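Local coordinates for MmeI (Methylophilus methylotrophus, PDB 5HR4), which is a DNA restriction-modification enzyme that probably methylates adenine at N6 in its recognition site, using S-adenosyl-L-methionine as methyl donor, at residues P638-G643 and A774-P779; D745-P750 and I762-R767. All blocks are in the same frame, centred on the assembly; numbering follows the deposited sequence.

Contact 1 (P638-G643 and A774-P779). With nucleotides of chain B.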
loop_
_atom_site.group_PDB
_atom_site.type_symbol
_atom_site.label_atom_id
_atom_site.label_comp_id
_atom_site.label_asym_id
_atom_site.label_seq_id
_atom_site.Cartn_x
_atom_site.Cartn_y
_atom_site.Cartn_z
ATOM N N PRO A 638 10.545 19.248 -30.014
ATOM C CA PRO A 638 11.951 18.845 -29.868
ATOM C C PRO A 638 12.095 17.756 -28.819
ATOM O O PRO A 638 11.426 17.791 -27.785
ATOM C CB PRO A 638 12.645 20.135 -29.411
ATOM C CG PRO A 638 11.590 21.234 -29.518
ATOM C CD PRO A 638 10.283 20.543 -29.368
ATOM N N SER A 639 12.992 16.800 -29.078
ATOM C CA SER A 639 13.211 15.698 -28.147
ATOM C C SER A 639 13.627 16.209 -26.771
ATOM O O SER A 639 14.254 17.262 -26.635
ATOM C CB SER A 639 14.285 14.755 -28.680
ATOM O OG SER A 639 13.962 14.321 -29.980
ATOM N N MET A 640 13.265 15.446 -25.746
ATOM C CA MET A 640 13.618 15.733 -24.363
ATOM C C MET A 640 14.609 14.689 -23.853
ATOM O O MET A 640 14.606 13.534 -24.292
ATOM C CB MET A 640 12.368 15.755 -23.470
ATOM C CG MET A 640 12.635 16.000 -21.994
ATOM S SD MET A 640 11.115 16.179 -21.058
ATOM C CE MET A 640 10.495 17.710 -21.756
ATOM N N ARG A 641 15.447 15.100 -22.904
ATOM C CA ARG A 641 16.555 14.289 -22.439
ATOM C C ARG A 641 16.553 14.181 -20.918
ATOM O O ARG A 641 16.050 15.058 -20.211
ATOM C CB ARG A 641 17.878 14.876 -22.931
ATOM C CG ARG A 641 17.925 15.022 -24.435
ATOM C CD ARG A 641 18.487 13.773 -25.066
ATOM N NE ARG A 641 19.895 13.676 -24.702
ATOM C CZ ARG A 641 20.674 12.631 -24.932
ATOM N NH1 ARG A 641 20.196 11.554 -25.537
ATOM N NH2 ARG A 641 21.934 12.679 -24.546
ATOM N N TYR A 642 17.142 13.087 -20.433
ATOM C CA TYR A 642 17.252 12.777 -19.012
ATOM C C TYR A 642 18.552 13.359 -18.459
ATOM O O TYR A 642 19.604 13.275 -19.102
ATOM C CB TYR A 642 17.209 11.251 -18.832
ATOM C CG TYR A 642 17.055 10.720 -17.414
ATOM C CD1 TYR A 642 16.005 11.136 -16.611
ATOM C CD2 TYR A 642 17.932 9.770 -16.897
ATOM C CE1 TYR A 642 15.840 10.652 -15.327
ATOM C CE2 TYR A 642 17.780 9.283 -15.607
ATOM C CZ TYR A 642 16.724 9.722 -14.826
ATOM O OH TYR A 642 16.524 9.251 -13.531
ATOM N N GLY A 643 18.482 13.942 -17.265
ATOM C CA GLY A 643 19.660 14.528 -16.647
ATOM C C GLY A 643 20.751 13.497 -16.367
ATOM O O GLY A 643 20.531 12.281 -16.379
ATOM N N ALA A 774 17.652 13.955 -11.441
ATOM C CA ALA A 774 16.407 14.406 -10.832
ATOM C C ALA A 774 15.706 15.460 -11.653
ATOM O O ALA A 774 14.866 16.177 -11.111
ATOM C CB ALA A 774 16.665 14.957 -9.426
ATOM N N THR A 775 16.043 15.590 -12.931
ATOM C CA THR A 775 15.497 16.625 -13.795
ATOM C C THR A 775 15.451 16.076 -15.207
ATOM O O THR A 775 16.140 15.111 -15.531
ATOM C CB THR A 775 16.364 17.895 -13.806
ATOM O OG1 THR A 775 17.607 17.605 -14.475
ATOM C CG2 THR A 775 16.651 18.415 -12.390
ATOM N N TYR A 776 14.669 16.720 -16.059
ATOM C CA TYR A 776 14.728 16.498 -17.499
ATOM C C TYR A 776 15.128 17.812 -18.149
ATOM O O TYR A 776 15.155 18.854 -17.492
ATOM C CB TYR A 776 13.377 16.003 -18.053
ATOM C CG TYR A 776 13.080 14.567 -17.706
ATOM C CD1 TYR A 776 12.687 14.215 -16.420
ATOM C CD2 TYR A 776 13.227 13.553 -18.652
ATOM C CE1 TYR A 776 12.433 12.897 -16.083
ATOM C CE2 TYR A 776 12.971 12.229 -18.328
ATOM C CZ TYR A 776 12.568 11.907 -17.039
ATOM O OH TYR A 776 12.299 10.591 -16.698
ATOM N N HIS A 777 15.429 17.777 -19.448
ATOM C CA HIS A 777 15.764 19.026 -20.125
ATOM C C HIS A 777 15.633 18.894 -21.638
ATOM O O HIS A 777 15.775 17.805 -22.208
ATOM C CB HIS A 777 17.167 19.502 -19.771
ATOM C CG HIS A 777 18.254 18.589 -20.244
ATOM N ND1 HIS A 777 18.610 17.443 -19.562
ATOM C CD2 HIS A 777 19.075 18.659 -21.322
ATOM C CE1 HIS A 777 19.602 16.847 -20.202
ATOM N NE2 HIS A 777 19.901 17.562 -21.273
ATOM N N ILE A 778 15.348 20.032 -22.268
ATOM C CA ILE A 778 15.241 20.190 -23.714
ATOM C C ILE A 778 16.394 21.084 -24.163
ATOM O O ILE A 778 16.391 22.289 -23.865
ATOM C CB ILE A 778 13.887 20.788 -24.119
ATOM C CG1 ILE A 778 12.742 19.874 -23.679
ATOM C CG2 ILE A 778 13.822 21.010 -25.625
ATOM C CD1 ILE A 778 11.384 20.285 -24.221
ATOM N N PRO A 779 17.405 20.553 -24.850
ATOM C CA PRO A 779 18.542 21.396 -25.240
ATOM C C PRO A 779 18.156 22.412 -26.306
ATOM O O PRO A 779 17.447 22.099 -27.269
ATOM C CB PRO A 779 19.580 20.387 -25.762
ATOM C CG PRO A 779 18.817 19.156 -26.084
ATOM C CD PRO A 779 17.661 19.124 -25.112
ATOM P P DT B 3 15.306 8.388 -21.607
ATOM O OP1 DT B 3 13.858 8.096 -21.762
ATOM O OP2 DT B 3 15.862 9.396 -22.530
ATOM O "O5'" DT B 3 15.659 8.760 -20.074
ATOM C "C5'" DT B 3 14.753 8.464 -18.979
ATOM C "C4'" DT B 3 14.457 6.982 -18.848
ATOM O "O4'" DT B 3 15.692 6.229 -18.623
ATOM C "C3'" DT B 3 13.539 6.619 -17.672
ATOM O "O3'" DT B 3 12.687 5.542 -18.036
ATOM C "C2'" DT B 3 14.548 6.162 -16.616
ATOM C "C1'" DT B 3 15.501 5.390 -17.500
ATOM N N1 DT B 3 16.808 5.109 -16.882
ATOM C C2 DT B 3 16.969 3.966 -16.132
ATOM O O2 DT B 3 16.076 3.174 -15.927
ATOM N N3 DT B 3 18.225 3.789 -15.619
ATOM C C4 DT B 3 19.328 4.614 -15.794
ATOM O O4 DT B 3 20.421 4.367 -15.291
ATOM C C5 DT B 3 19.094 5.787 -16.600
ATOM C C7 DT B 3 20.200 6.764 -16.846
ATOM C C6 DT B 3 17.859 5.974 -17.101
ATOM P P DA B 2 20.870 7.766 -25.060
ATOM O OP1 DA B 2 20.267 7.841 -26.411
ATOM O OP2 DA B 2 21.431 9.004 -24.465
ATOM O "O5'" DA B 2 19.838 7.180 -23.957
ATOM C "C5'" DA B 2 18.771 6.286 -24.340
ATOM C "C4'" DA B 2 17.854 5.941 -23.159
ATOM O "O4'" DA B 2 18.422 4.868 -22.358
ATOM C "C3'" DA B 2 17.537 7.081 -22.169
ATOM O "O3'" DA B 2 16.144 7.037 -21.856
ATOM C "C2'" DA B 2 18.382 6.701 -20.949
ATOM C "C1'" DA B 2 18.231 5.194 -21.002
ATOM N N9 DA B 2 19.170 4.428 -20.175
ATOM C C8 DA B 2 20.500 4.676 -19.953
ATOM N N7 DA B 2 21.072 3.795 -19.164
ATOM C C5 DA B 2 20.046 2.902 -18.860
ATOM C C6 DA B 2 19.987 1.728 -18.065
ATOM N N6 DA B 2 21.028 1.227 -17.403
ATOM N N1 DA B 2 18.807 1.087 -17.979
ATOM C C2 DA B 2 17.762 1.581 -18.634
ATOM N N3 DA B 2 17.693 2.659 -19.404
ATOM C C4 DA B 2 18.879 3.280 -19.475
ATOM P P DC B 4 11.261 5.788 -18.718
ATOM O OP1 DC B 4 11.126 4.898 -19.896
ATOM O OP2 DC B 4 11.036 7.248 -18.846
ATOM O "O5'" DC B 4 10.260 5.242 -17.634
ATOM C "C5'" DC B 4 9.562 6.145 -16.783
ATOM C "C4'" DC B 4 9.242 5.420 -15.506
ATOM O "O4'" DC B 4 10.478 4.946 -14.926
ATOM C "C3'" DC B 4 8.506 6.209 -14.437
ATOM O "O3'" DC B 4 7.402 5.410 -13.979
ATOM C "C2'" DC B 4 9.575 6.436 -13.347
ATOM C "C1'" DC B 4 10.567 5.306 -13.573
ATOM N N1 DC B 4 12.015 5.668 -13.306
ATOM C C2 DC B 4 12.906 4.667 -12.898
ATOM O O2 DC B 4 12.483 3.517 -12.740
ATOM N N3 DC B 4 14.212 4.984 -12.686
ATOM C C4 DC B 4 14.631 6.231 -12.875
ATOM N N4 DC B 4 15.914 6.492 -12.634
ATOM C C5 DC B 4 13.743 7.274 -13.290
ATOM C C6 DC B 4 12.457 6.949 -13.503
#
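Pro-638 lays its CB against CG2 of Ile-778 at the solvent-exposed end of this antiparallel strand pair. Ser-639 adds only its carbonyl O, which also faces that methyl. Met-640 reaches further. Its CG is anti to the backbone N (chi1 178°), and the bend at chi3 (-66°) brings CE to 3.7 Å from Ile-778 CG1 while SD rests 3.8 Å from Tyr-776 CB. The sulfur stands oblique to the Tyr-776 ring, a Met-aromatic contact.

Arg-641 pairs with His-777 through two backbone bonds: Arg-641 N to His-777 O is 2.8 Å, and His-777 N to Arg-641 O is 2.9 Å. Arg-641 CB sits over one face of the His-777 imidazole in a CH-pi contact, toward the rim of the ring. Beyond CB the arginine chain turns away to the DNA. Its NH1 makes a weak hydrogen bond of 3.0 Å to OP2 of DA2 of chain B.

Tyr-642 and Tyr-776 form the non-hydrogen-bonded pair. Their rings meet obliquely, with planes at 56°, and Tyr-642 CD1 lies 3.5 Å from Tyr-776 CZ, over that ring's face. C5' of DT3 of chain B covers a face of the Tyr-642 ring. Tyr-642 OH accepts a hydrogen bond of 3.0 Å from N4 of DC4 of chain B, and has a weak one with Asn-773. Gly-643 N closes the ladder on Thr-775 O, 3.1 Å away.

This edge of the target recognition domain thus meets DNA in two ways. Arg-641 offers positive charge to a phosphate, whereas Tyr-642 touches the amino group of the cytosine, on the base and not on the backbone. Packing on Tyr-776 probably limits how the Tyr-642 ring can turn, which is consistent with a part in reading the sequence.

Contact 2 (D745-P750 and I762-R767); sequences DYLLIP and IGFVDR
Strands 746-750 and 763-765 run antiparallel at 125°, joined by four backbone hydrogen bonds between Tyr-746 and Val-765 and between Leu-748 and Gly-763. The shortest is Leu-748 N to Gly-763 O, at 2.8 Å.

Tyr-746, Leu-748 and Val-765 share one face of the sheet. The Tyr-746 CG stands between the backbone N and the carbonyl carbon (chi1 56°), which turns the ring across the neighbouring strand. Val-765 CB lies over the ring face in a CH-pi contact, 4.3 Å from the centroid, and Val-765 CG1 approaches the phenol OH. That OH is hydrogen-bonded to Val-769 O. The other valine methyl, CG2, packs on Leu-748 CB at 3.7 Å. An alanine in place of Tyr-746 is likely to uncover this side of Val-765 and leave Val-769 O without its phenol partner.

Leu-747 and Phe-764 meet on the other face. Leu-747 CD1 sits almost exactly above the centre of the phenylalanine ring, 4.2 Å from the centroid and 3° off the normal. Leu-747 and Ile-762 also touch helix 783-790. Further along, Ile-749 and Ile-762 lie side by side and point the same way, with their CG2 methyls 3.8 Å apart.

At the exposed end, Asp-745 OD1 takes a weak hydrogen bond of 3.4 Å from Arg-767 N. The Arg-767 chain then runs outward, its NE 4.7 Å from Asp-745 OD1, too far for a salt bridge. Asp-745 OD2 is 4.4 Å from Asp-766 OD2, two like charges near each other in an exposed position; Asp-766 OD1 is bonded to Asn-768 N.

The chemistry therefore changes along this antiparallel strand pair of the target recognition domain: aliphatic and aromatic packing backs the backbone ladder, while at the charged end the one side-chain bond across the two segments is weak.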
loop_
_atom_site.group_PDB
_atom_site.type_symbol
_atom_site.label_atom_id
_atom_site.label_comp_id
_atom_site.label_asym_id
_atom_site.label_seq_id
_atom_site.Cartn_x
_atom_site.Cartn_y
_atom_site.Cartn_z
ATOM N N ASP A 745 22.622 26.010 -24.118
ATOM C CA ASP A 745 21.749 26.299 -22.973
ATOM C C ASP A 745 20.448 25.507 -23.074
ATOM O O ASP A 745 20.041 25.136 -24.180
ATOM C CB ASP A 745 21.429 27.795 -22.890
ATOM C CG ASP A 745 22.670 28.653 -22.786
ATOM O OD1 ASP A 745 23.776 28.116 -22.998
ATOM O OD2 ASP A 745 22.544 29.870 -22.512
ATOM N N TYR A 746 19.771 25.237 -21.955
ATOM C CA TYR A 746 18.652 24.295 -22.018
ATOM C C TYR A 746 17.546 24.645 -21.021
ATOM O O TYR A 746 17.756 25.358 -20.033
ATOM C CB TYR A 746 19.138 22.857 -21.783
ATOM C CG TYR A 746 19.888 22.685 -20.482
ATOM C CD1 TYR A 746 19.222 22.305 -19.333
ATOM C CD2 TYR A 746 21.260 22.898 -20.403
ATOM C CE1 TYR A 746 19.886 22.143 -18.133
ATOM C CE2 TYR A 746 21.941 22.746 -19.203
ATOM C CZ TYR A 746 21.243 22.367 -18.066
ATOM O OH TYR A 746 21.880 22.184 -16.851
ATOM N N LEU A 747 16.363 24.096 -21.280
ATOM C CA LEU A 747 15.197 24.273 -20.421
ATOM C C LEU A 747 15.072 23.075 -19.489
ATOM O O LEU A 747 14.941 21.945 -19.955
ATOM C CB LEU A 747 13.938 24.428 -21.269
ATOM C CG LEU A 747 12.587 24.428 -20.565
ATOM C CD1 LEU A 747 12.446 25.671 -19.716
ATOM C CD2 LEU A 747 11.473 24.339 -21.602
ATOM N N LEU A 748 15.103 23.329 -18.183
ATOM C CA LEU A 748 15.112 22.295 -17.156
ATOM C C LEU A 748 13.718 22.084 -16.572
ATOM O O LEU A 748 13.050 23.054 -16.194
ATOM C CB LEU A 748 16.078 22.690 -16.041
ATOM C CG LEU A 748 16.451 21.633 -14.998
ATOM C CD1 LEU A 748 17.756 22.037 -14.344
ATOM C CD2 LEU A 748 15.364 21.477 -13.939
ATOM N N ILE A 749 13.307 20.823 -16.442
ATOM C CA ILE A 749 12.047 20.442 -15.810
ATOM C C ILE A 749 12.357 19.552 -14.612
ATOM O O ILE A 749 12.925 18.472 -14.781
ATOM C CB ILE A 749 11.104 19.699 -16.771
ATOM C CG1 ILE A 749 10.904 20.469 -18.084
ATOM C CG2 ILE A 749 9.780 19.418 -16.070
ATOM C CD1 ILE A 749 11.970 20.199 -19.158
ATOM N N PRO A 750 12.010 19.946 -13.390
ATOM C CA PRO A 750 12.263 19.077 -12.233
ATOM C C PRO A 750 11.469 17.782 -12.304
ATOM O O PRO A 750 10.333 17.750 -12.783
ATOM C CB PRO A 750 11.811 19.936 -11.046
ATOM C CG PRO A 750 12.023 21.341 -11.521
ATOM C CD PRO A 750 11.642 21.308 -12.981
ATOM N N ILE A 762 9.485 25.344 -14.034
ATOM C CA ILE A 762 10.527 25.036 -15.000
ATOM C C ILE A 762 11.282 26.327 -15.346
ATOM O O ILE A 762 10.851 27.426 -15.017
ATOM C CB ILE A 762 9.930 24.380 -16.253
ATOM C CG1 ILE A 762 8.973 25.342 -16.934
ATOM C CG2 ILE A 762 9.161 23.128 -15.873
ATOM C CD1 ILE A 762 8.301 24.718 -18.098
ATOM N N GLY A 763 12.431 26.190 -15.996
ATOM C CA GLY A 763 13.156 27.407 -16.332
ATOM C C GLY A 763 14.374 27.131 -17.187
ATOM O O GLY A 763 14.697 25.981 -17.491
ATOM N N PHE A 764 15.057 28.210 -17.573
ATOM C CA PHE A 764 16.241 28.103 -18.413
ATOM C C PHE A 764 17.514 28.125 -17.579
ATOM O O PHE A 764 17.608 28.819 -16.561
ATOM C CB PHE A 764 16.301 29.222 -19.443
ATOM C CG PHE A 764 15.302 29.080 -20.541
ATOM C CD1 PHE A 764 15.549 28.244 -21.615
ATOM C CD2 PHE A 764 14.111 29.799 -20.511
ATOM C CE1 PHE A 764 14.620 28.125 -22.645
ATOM C CE2 PHE A 764 13.178 29.688 -21.533
ATOM C CZ PHE A 764 13.428 28.852 -22.596
ATOM N N VAL A 765 18.502 27.351 -18.034
ATOM C CA VAL A 765 19.745 27.131 -17.309
ATOM C C VAL A 765 20.923 27.227 -18.275
ATOM O O VAL A 765 20.827 26.820 -19.440
ATOM C CB VAL A 765 19.729 25.756 -16.600
ATOM C CG1 VAL A 765 20.857 25.661 -15.617
ATOM C CG2 VAL A 765 18.415 25.534 -15.895
ATOM N N ASP A 766 22.046 27.758 -17.774
ATOM C CA ASP A 766 23.256 27.911 -18.584
ATOM C C ASP A 766 23.884 26.559 -18.928
ATOM O O ASP A 766 23.881 25.620 -18.127
ATOM C CB ASP A 766 24.295 28.776 -17.857
ATOM C CG ASP A 766 25.570 28.988 -18.689
ATOM O OD1 ASP A 766 26.500 28.143 -18.597
ATOM O OD2 ASP A 766 25.647 29.995 -19.436
ATOM N N ARG A 767 24.462 26.482 -20.134
ATOM C CA ARG A 767 25.036 25.234 -20.637
ATOM C C ARG A 767 26.169 24.713 -19.764
ATOM O O ARG A 767 26.519 23.532 -19.868
ATOM C CB ARG A 767 25.542 25.424 -22.073
ATOM C CG ARG A 767 26.631 26.488 -22.217
ATOM C CD ARG A 767 27.057 26.615 -23.657
ATOM N NE ARG A 767 28.294 27.371 -23.815
ATOM C CZ ARG A 767 29.498 26.815 -23.900
ATOM N NH1 ARG A 767 29.615 25.491 -23.836
ATOM N NH2 ARG A 767 30.579 27.580 -24.049
#

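Both contacts belong to the target recognition domain and to one antiparallel four-stranded sheet. From the N terminus, the chain first lays down 638-643, which carries 641-642, an outer strand of that sheet. It then leaves for about 100 residues, which include the helices 656-665 and 705-719, and returns at 745-750. An eleven-residue connection leads to 762-767 and closes contact 2. Only then does 774-779 arrive and close contact 1, so the small loop lies wholly within the large one. Strand 775-779 slots between 641-642 and 746-750. Tyr-776 N to Ile-749 O, 2.8 Å, is a probable hydrogen bond joining the two contacts. Contact 1 faces the DNA; contact 2 forms the far edge.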